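Local coordinates for protein EDTA monooxygenase (PDB 5DQP) that probably acts as an FMN-dependent monooxygenase of the luciferase-like family, inserting oxygen from molecular oxygen during the degradation of EDTA, at residues G215-Q218 / G219-L222; A141-D144 / N145-E148; R242-A245 / E246-A250. All coordinates share one frame; numbering follows the deposited sequence.

Interaction 1: G215-Q218 / G219-L222; sequences GSDQ and GKRL. With SO4 (sulfate ion), chain D.
Gly219 points its backbone N at the hydroxyl of Ser216, N to OG 3.0 Å, an almost straight N-cap bond that opens helix 217-226. The cap hydroxyl stands between its own backbone N and carbonyl carbon (chi1 76°), which bends it back over the first turn and also sets it beside the sulfate; Ser216 OG donates to sulfate O3 at 2.5 Å, and Ser216 N reaches the same oxygen at 3.2 Å. Gly219 leaves room for the ion: a CB there would clash with sulfate O3, and an anion of the natural ligand at this place would probably meet the same limit. Next, Lys220 N closes the first full turn on Ser216 O at 2.8 Å. Its long chain runs extended back past the loop, laying CE 3.4 Å from Gly215 O and leaving NZ 4.2 Å from Asp217 OD1, an attraction of opposite charges short of a salt bridge. Arg221 N bonds to Asp217 O, while its straight side chain travels alongside Gln218, the amide and guanidinium planes 22° apart. Leu222 is buried: its N bonds to Gln218 O, and its branched hydrocarbon packs on Tyr147. With a hydroxyl and a backbone N-H both given to one oxygen, beside the first turn of a helix, the site is probably suited to a negatively charged group, which agrees with the predicted role of Ser216 in binding FMN, although the sulfate probably came from the crystallisation liquor.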
loop_
_atom_site.group_PDB
_atom_site.type_symbol
_atom_site.label_atom_id
_atom_site.label_comp_id
_atom_site.label_asym_id
_atom_site.label_seq_id
_atom_site.Cartn_x
_atom_site.Cartn_y
_atom_site.Cartn_z
ATOM N N GLY A 215 14.994 -1.852 -21.620
ATOM C CA GLY A 215 15.389 -2.017 -23.005
ATOM C C GLY A 215 16.212 -3.249 -23.326
ATOM O O GLY A 215 16.443 -3.519 -24.511
ATOM N N SER A 216 16.660 -4.001 -22.321
ATOM C CA SER A 216 17.425 -5.206 -22.590
ATOM C C SER A 216 16.561 -6.231 -23.313
ATOM O O SER A 216 15.330 -6.167 -23.311
ATOM C CB SER A 216 17.961 -5.814 -21.293
ATOM O OG SER A 216 16.942 -6.495 -20.584
ATOM N N ASP A 217 17.223 -7.206 -23.923
ATOM C CA ASP A 217 16.473 -8.228 -24.636
ATOM C C ASP A 217 15.624 -9.066 -23.685
ATOM O O ASP A 217 14.514 -9.460 -24.052
ATOM C CB ASP A 217 17.420 -9.103 -25.447
ATOM C CG ASP A 217 18.117 -8.326 -26.561
ATOM O OD1 ASP A 217 17.646 -7.207 -26.889
ATOM O OD2 ASP A 217 19.128 -8.831 -27.104
ATOM N N GLN A 218 16.118 -9.340 -22.471
ATOM C CA GLN A 218 15.315 -10.045 -21.470
ATOM C C GLN A 218 14.120 -9.211 -21.015
ATOM O O GLN A 218 13.024 -9.749 -20.799
ATOM C CB GLN A 218 16.182 -10.415 -20.269
ATOM C CG GLN A 218 17.092 -11.621 -20.491
ATOM C CD GLN A 218 16.322 -12.928 -20.485
ATOM O OE1 GLN A 218 15.627 -13.254 -21.450
ATOM N NE2 GLN A 218 16.433 -13.684 -19.390
ATOM N N GLY A 219 14.321 -7.907 -20.827
ATOM C CA GLY A 219 13.198 -7.026 -20.559
ATOM C C GLY A 219 12.187 -7.042 -21.684
ATOM O O GLY A 219 10.981 -7.182 -21.452
ATOM N N LYS A 220 12.669 -6.925 -22.929
ATOM C CA LYS A 220 11.761 -6.977 -24.072
ATOM C C LYS A 220 10.967 -8.275 -24.098
ATOM O O LYS A 220 9.796 -8.261 -24.495
ATOM C CB LYS A 220 12.518 -6.785 -25.381
ATOM C CG LYS A 220 12.903 -5.327 -25.631
ATOM C CD LYS A 220 13.752 -5.255 -26.865
ATOM C CE LYS A 220 14.267 -3.864 -27.113
ATOM N NZ LYS A 220 15.280 -3.949 -28.192
ATOM N N ARG A 221 11.566 -9.390 -23.650
ATOM C CA ARG A 221 10.846 -10.659 -23.618
ATOM C C ARG A 221 9.781 -10.665 -22.537
ATOM O O ARG A 221 8.634 -11.063 -22.782
ATOM C CB ARG A 221 11.803 -11.821 -23.402
ATOM C CG ARG A 221 11.078 -13.161 -23.369
ATOM C CD ARG A 221 12.008 -14.347 -23.117
ATOM N NE ARG A 221 11.274 -15.616 -23.128
ATOM C CZ ARG A 221 10.915 -16.292 -22.037
ATOM N NH1 ARG A 221 11.223 -15.837 -20.830
ATOM N NH2 ARG A 221 10.246 -17.431 -22.149
ATOM N N LEU A 222 10.141 -10.241 -21.321
ATOM C CA LEU A 222 9.132 -10.079 -20.283
ATOM C C LEU A 222 7.976 -9.217 -20.793
ATOM O O LEU A 222 6.799 -9.567 -20.634
ATOM C CB LEU A 222 9.766 -9.465 -19.040
ATOM C CG LEU A 222 8.995 -9.639 -17.734
ATOM C CD1 LEU A 222 9.055 -11.082 -17.243
ATOM C CD2 LEU A 222 9.562 -8.732 -16.692
HETATM S S SO4 D . 16.856 -4.008 -18.155
HETATM O O1 SO4 D . 18.281 -4.303 -18.326
HETATM O O2 SO4 D . 16.680 -2.557 -18.091
HETATM O O3 SO4 D . 16.066 -4.543 -19.264
HETATM O O4 SO4 D . 16.404 -4.622 -16.906
#

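Interaction 2: A141-D144 / N145-E148; sequences ATHD and NRYE. With SO4 (sulfate ion), chain D.
Tyr147 and His143, one turn apart, bring their rings together obliquely, with planes at 56° and Tyr147 CE2 3.6 Å from His143 CE1. Tyr147 CD2 lies over one face of the imidazole, toward its rim. Both residues border the sulfate: Tyr147 OH donates to its O4, which sits at the edge of the phenol ring, though the length of 2.4 Å is so short that its exact value is doubtful, and His143 CE1 comes within 3.3 Å of O1. A phenol is long enough to carry its hydroxyl from the helix to the anion. Behind His143 stands Arg146, its guanidinium almost perpendicular to the imidazole (84°). NH2 lies in the ring plane at its edge and 3.6 Å from His143 CB, while His143 ND1 sits over one guanidinium face. The imidazole gets there because its CG is anti to the backbone N (chi1 -176°), which carries it toward Ser216. All this happens at the start of helix 143-161 in the TIM-barrel fold of the luciferase-like monooxygenases, and His143 and Tyr147 are both predicted to bind FMN. The turn that carries them is capped by Thr142, a β-hydroxy residue suited to the N-cap: its OG1 accepts from Asn145 N at 3.3 Å, and its O takes Arg146 N at 2.9 Å. Farther out, a water accepts from Thr142 N and from Asn145 ND2, tying that amide back to the loop before the helix.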
loop_
_atom_site.group_PDB
_atom_site.type_symbol
_atom_site.label_atom_id
_atom_site.label_comp_id
_atom_site.label_asym_id
_atom_site.label_seq_id
_atom_site.Cartn_x
_atom_site.Cartn_y
_atom_site.Cartn_z
ATOM N N ALA A 141 21.092 -10.784 -8.044
ATOM C CA ALA A 141 21.268 -11.919 -8.934
ATOM C C ALA A 141 21.807 -11.450 -10.287
ATOM O O ALA A 141 21.790 -10.264 -10.620
ATOM C CB ALA A 141 19.947 -12.667 -9.103
ATOM N N THR A 142 22.283 -12.397 -11.087
ATOM C CA THR A 142 22.674 -12.037 -12.442
ATOM C C THR A 142 21.464 -11.539 -13.224
ATOM O O THR A 142 20.308 -11.812 -12.883
ATOM C CB THR A 142 23.273 -13.232 -13.185
ATOM O OG1 THR A 142 22.261 -14.228 -13.361
ATOM C CG2 THR A 142 24.455 -13.840 -12.422
ATOM N N HIS A 143 21.754 -10.840 -14.321
ATOM C CA HIS A 143 20.721 -10.353 -15.229
ATOM C C HIS A 143 19.762 -11.467 -15.667
ATOM O O HIS A 143 18.538 -11.288 -15.664
ATOM C CB HIS A 143 21.400 -9.698 -16.435
ATOM C CG HIS A 143 20.449 -9.069 -17.397
ATOM N ND1 HIS A 143 19.869 -7.838 -17.172
ATOM C CD2 HIS A 143 19.972 -9.503 -18.589
ATOM C CE1 HIS A 143 19.077 -7.540 -18.186
ATOM N NE2 HIS A 143 19.121 -8.532 -19.059
ATOM N N ASP A 144 20.298 -12.632 -16.039
ATOM C CA ASP A 144 19.440 -13.709 -16.526
ATOM C C ASP A 144 18.558 -14.283 -15.422
ATOM O O ASP A 144 17.409 -14.660 -15.681
ATOM C CB ASP A 144 20.280 -14.822 -17.145
ATOM C CG ASP A 144 20.924 -14.411 -18.458
ATOM O OD1 ASP A 144 20.309 -13.610 -19.197
ATOM O OD2 ASP A 144 22.047 -14.888 -18.744
ATOM N N ASN A 145 19.075 -14.399 -14.194
ATOM C CA ASN A 145 18.262 -14.993 -13.129
ATOM C C ASN A 145 17.194 -14.020 -12.650
ATOM O O ASN A 145 16.081 -14.434 -12.316
ATOM C CB ASN A 145 19.136 -15.441 -11.949
ATOM C CG ASN A 145 19.888 -16.734 -12.229
ATOM O OD1 ASN A 145 19.550 -17.487 -13.146
ATOM N ND2 ASN A 145 20.915 -16.999 -11.427
ATOM N N ARG A 146 17.532 -12.732 -12.580
ATOM C CA ARG A 146 16.547 -11.679 -12.349
ATOM C C ARG A 146 15.309 -11.866 -13.206
ATOM O O ARG A 146 14.177 -11.838 -12.715
ATOM C CB ARG A 146 17.167 -10.313 -12.656
ATOM C CG ARG A 146 17.879 -9.640 -11.478
ATOM C CD ARG A 146 18.334 -8.217 -11.863
ATOM N NE ARG A 146 19.649 -8.226 -12.499
ATOM C CZ ARG A 146 20.144 -7.227 -13.219
ATOM N NH1 ARG A 146 19.428 -6.133 -13.417
ATOM N NH2 ARG A 146 21.350 -7.330 -13.760
ATOM N N TYR A 147 15.509 -12.027 -14.505
ATOM C CA TYR A 147 14.386 -12.045 -15.416
ATOM C C TYR A 147 13.688 -13.398 -15.427
ATOM O O TYR A 147 12.461 -13.459 -15.575
ATOM C CB TYR A 147 14.861 -11.599 -16.801
ATOM C CG TYR A 147 14.777 -10.097 -16.889
ATOM C CD1 TYR A 147 13.549 -9.483 -17.056
ATOM C CD2 TYR A 147 15.904 -9.291 -16.728
ATOM C CE1 TYR A 147 13.425 -8.117 -17.089
ATOM C CE2 TYR A 147 15.792 -7.911 -16.765
ATOM C CZ TYR A 147 14.538 -7.339 -16.951
ATOM O OH TYR A 147 14.371 -5.984 -17.002
ATOM N N GLU A 148 14.425 -14.480 -15.206
ATOM C CA GLU A 148 13.769 -15.773 -15.068
ATOM C C GLU A 148 12.894 -15.811 -13.816
ATOM O O GLU A 148 11.792 -16.373 -13.825
ATOM C CB GLU A 148 14.820 -16.884 -15.045
ATOM C CG GLU A 148 14.268 -18.234 -14.652
ATOM C CD GLU A 148 15.309 -19.341 -14.740
ATOM O OE1 GLU A 148 15.008 -20.393 -15.344
ATOM O OE2 GLU A 148 16.425 -19.160 -14.209
HETATM S S SO4 D . 16.856 -4.008 -18.155
HETATM O O1 SO4 D . 18.281 -4.303 -18.326
HETATM O O2 SO4 D . 16.680 -2.557 -18.091
HETATM O O3 SO4 D . 16.066 -4.543 -19.264
HETATM O O4 SO4 D . 16.404 -4.622 -16.906
HETATM O O HOH W 1 22.207 -15.019 -9.774
#

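Interaction 3: R242-A245 / E246-A250; sequences RFVA and EARAA
Arg248 N donates to Val244 O at 2.9 Å in a nearly straight bond (172°), and the same two residues also meet through their side chains. Arg248 runs extended from CG to NE beside Val244, pointing the same way, and lays one face of its guanidinium over Val244 CG1, which is 3.5 Å from NE. The CG1 branch is anti to the backbone N of Val244 (chi1 169°), the rotation that presents it to the arginine. A β-branched hydrocarbon suits this place, since it is buried against Val263 and gives the flat group a nonpolar floor. Beyond it, the guanidinium forms salt bridges to Asp379 through NH2 and to Glu376 through NH1. An alanine in place of Arg248 is likely to leave both carboxylates without their mate and to uncover Val244 CG1. Two residues earlier, and so on another side of the helix, Arg242 and Glu246 lie side by side, but the contact is made by methylene: Glu246 OE1 is 3.3 Å from Arg242 CG, while Arg242 NE stays 5.2 Å from Glu246 OE1, so any charge attraction is probably modest. Glu246 N is bonded to Arg242 O, as Ala247 N is to Phe243 O. Small Ala247 suits the inner side, where its CB touches Val263 and Ile230, strand residues that Phe243 also covers. The regular i to i+4 ladder, with its inner side on the strands and its outer side carrying exposed alanines as well as Arg242 and Glu246, is that of the amphipathic helix 237-253 in a β-α-β unit (strand 229-233, helix, strand 262-271) of a TIM barrel.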
loop_
_atom_site.group_PDB
_atom_site.type_symbol
_atom_site.label_atom_id
_atom_site.label_comp_id
_atom_site.label_asym_id
_atom_site.label_seq_id
_atom_site.Cartn_x
_atom_site.Cartn_y
_atom_site.Cartn_z
ATOM N N ARG A 242 10.894 2.284 -34.645
ATOM C CA ARG A 242 11.447 0.937 -34.587
ATOM C C ARG A 242 11.029 0.225 -33.306
ATOM O O ARG A 242 10.613 -0.943 -33.328
ATOM C CB ARG A 242 12.974 1.028 -34.686
ATOM C CG ARG A 242 13.710 -0.318 -34.765
ATOM C CD ARG A 242 15.257 -0.168 -34.831
ATOM N NE ARG A 242 15.727 1.191 -35.137
ATOM C CZ ARG A 242 15.701 1.741 -36.350
ATOM N NH1 ARG A 242 15.215 1.048 -37.378
ATOM N NH2 ARG A 242 16.147 2.989 -36.536
ATOM N N PHE A 243 11.154 0.910 -32.169
ATOM C CA PHE A 243 10.884 0.266 -30.889
ATOM C C PHE A 243 9.408 -0.106 -30.767
ATOM O O PHE A 243 9.082 -1.217 -30.343
ATOM C CB PHE A 243 11.332 1.175 -29.746
ATOM C CG PHE A 243 11.130 0.583 -28.393
ATOM C CD1 PHE A 243 12.100 -0.242 -27.830
ATOM C CD2 PHE A 243 9.975 0.847 -27.674
ATOM C CE1 PHE A 243 11.923 -0.809 -26.576
ATOM C CE2 PHE A 243 9.784 0.288 -26.406
ATOM C CZ PHE A 243 10.767 -0.540 -25.853
ATOM N N VAL A 244 8.507 0.790 -31.191
ATOM C CA VAL A 244 7.077 0.485 -31.199
ATOM C C VAL A 244 6.793 -0.711 -32.098
ATOM O O VAL A 244 6.088 -1.645 -31.706
ATOM C CB VAL A 244 6.260 1.716 -31.642
ATOM C CG1 VAL A 244 4.794 1.327 -31.913
ATOM C CG2 VAL A 244 6.359 2.845 -30.620
ATOM N N ALA A 245 7.322 -0.692 -33.329
ATOM C CA ALA A 245 7.036 -1.783 -34.255
ATOM C C ALA A 245 7.500 -3.120 -33.687
ATOM O O ALA A 245 6.785 -4.122 -33.789
ATOM C CB ALA A 245 7.691 -1.523 -35.613
ATOM N N GLU A 246 8.704 -3.155 -33.100
ATOM C CA GLU A 246 9.236 -4.376 -32.489
ATOM C C GLU A 246 8.470 -4.794 -31.240
ATOM O O GLU A 246 8.370 -5.994 -30.964
ATOM C CB GLU A 246 10.715 -4.205 -32.120
ATOM C CG GLU A 246 11.646 -4.050 -33.320
ATOM C CD GLU A 246 13.106 -3.897 -32.920
ATOM O OE1 GLU A 246 13.914 -3.481 -33.781
ATOM O OE2 GLU A 246 13.445 -4.193 -31.749
ATOM N N ALA A 247 7.951 -3.841 -30.462
ATOM C CA ALA A 247 7.115 -4.205 -29.316
ATOM C C ALA A 247 5.834 -4.870 -29.789
ATOM O O ALA A 247 5.436 -5.925 -29.278
ATOM C CB ALA A 247 6.794 -2.974 -28.461
ATOM N N ARG A 248 5.171 -4.258 -30.770
ATOM C CA ARG A 248 3.925 -4.826 -31.270
ATOM C C ARG A 248 4.158 -6.195 -31.880
ATOM O O ARG A 248 3.339 -7.103 -31.709
ATOM C CB ARG A 248 3.302 -3.905 -32.310
ATOM C CG ARG A 248 2.850 -2.613 -31.728
ATOM C CD ARG A 248 2.276 -1.738 -32.804
ATOM N NE ARG A 248 1.817 -0.466 -32.267
ATOM C CZ ARG A 248 1.316 0.510 -33.017
ATOM N NH1 ARG A 248 1.200 0.335 -34.326
ATOM N NH2 ARG A 248 0.939 1.659 -32.464
ATOM N N ALA A 249 5.264 -6.357 -32.612
ATOM C CA ALA A 249 5.541 -7.639 -33.252
ATOM C C ALA A 249 5.872 -8.703 -32.219
ATOM O O ALA A 249 5.460 -9.860 -32.360
ATOM C CB ALA A 249 6.676 -7.494 -34.267
ATOM N N ALA A 250 6.613 -8.336 -31.170
ATOM C CA ALA A 250 6.965 -9.316 -30.148
ATOM C C ALA A 250 5.724 -9.781 -29.388
ATOM O O ALA A 250 5.592 -10.966 -29.050
ATOM C CB ALA A 250 8.013 -8.723 -29.202
#

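How the interactions relate
Along the chain the order is interaction 2, interaction 1, interaction 3, on helices 143-161, 217-226 and 237-253 of one TIM-barrel domain. Helices 217-226 and 237-253 follow strands 210-213 and 229-233, neighbours in the parallel sheet. Interactions 1 and 2 have centres about 11 Å apart, and residues in or just before the first turns of their helices border the same sulfate: Gly219 CA is 3.6 Å from Tyr147 CE1, and Gln218 packs on both aromatic rings. Together they frame part of the predicted FMN site. Interaction 3 lies about 12 Å from interaction 1, which it meets through Lys220 against Phe243, and about 23 Å from interaction 2, centre to centre, which it does not touch.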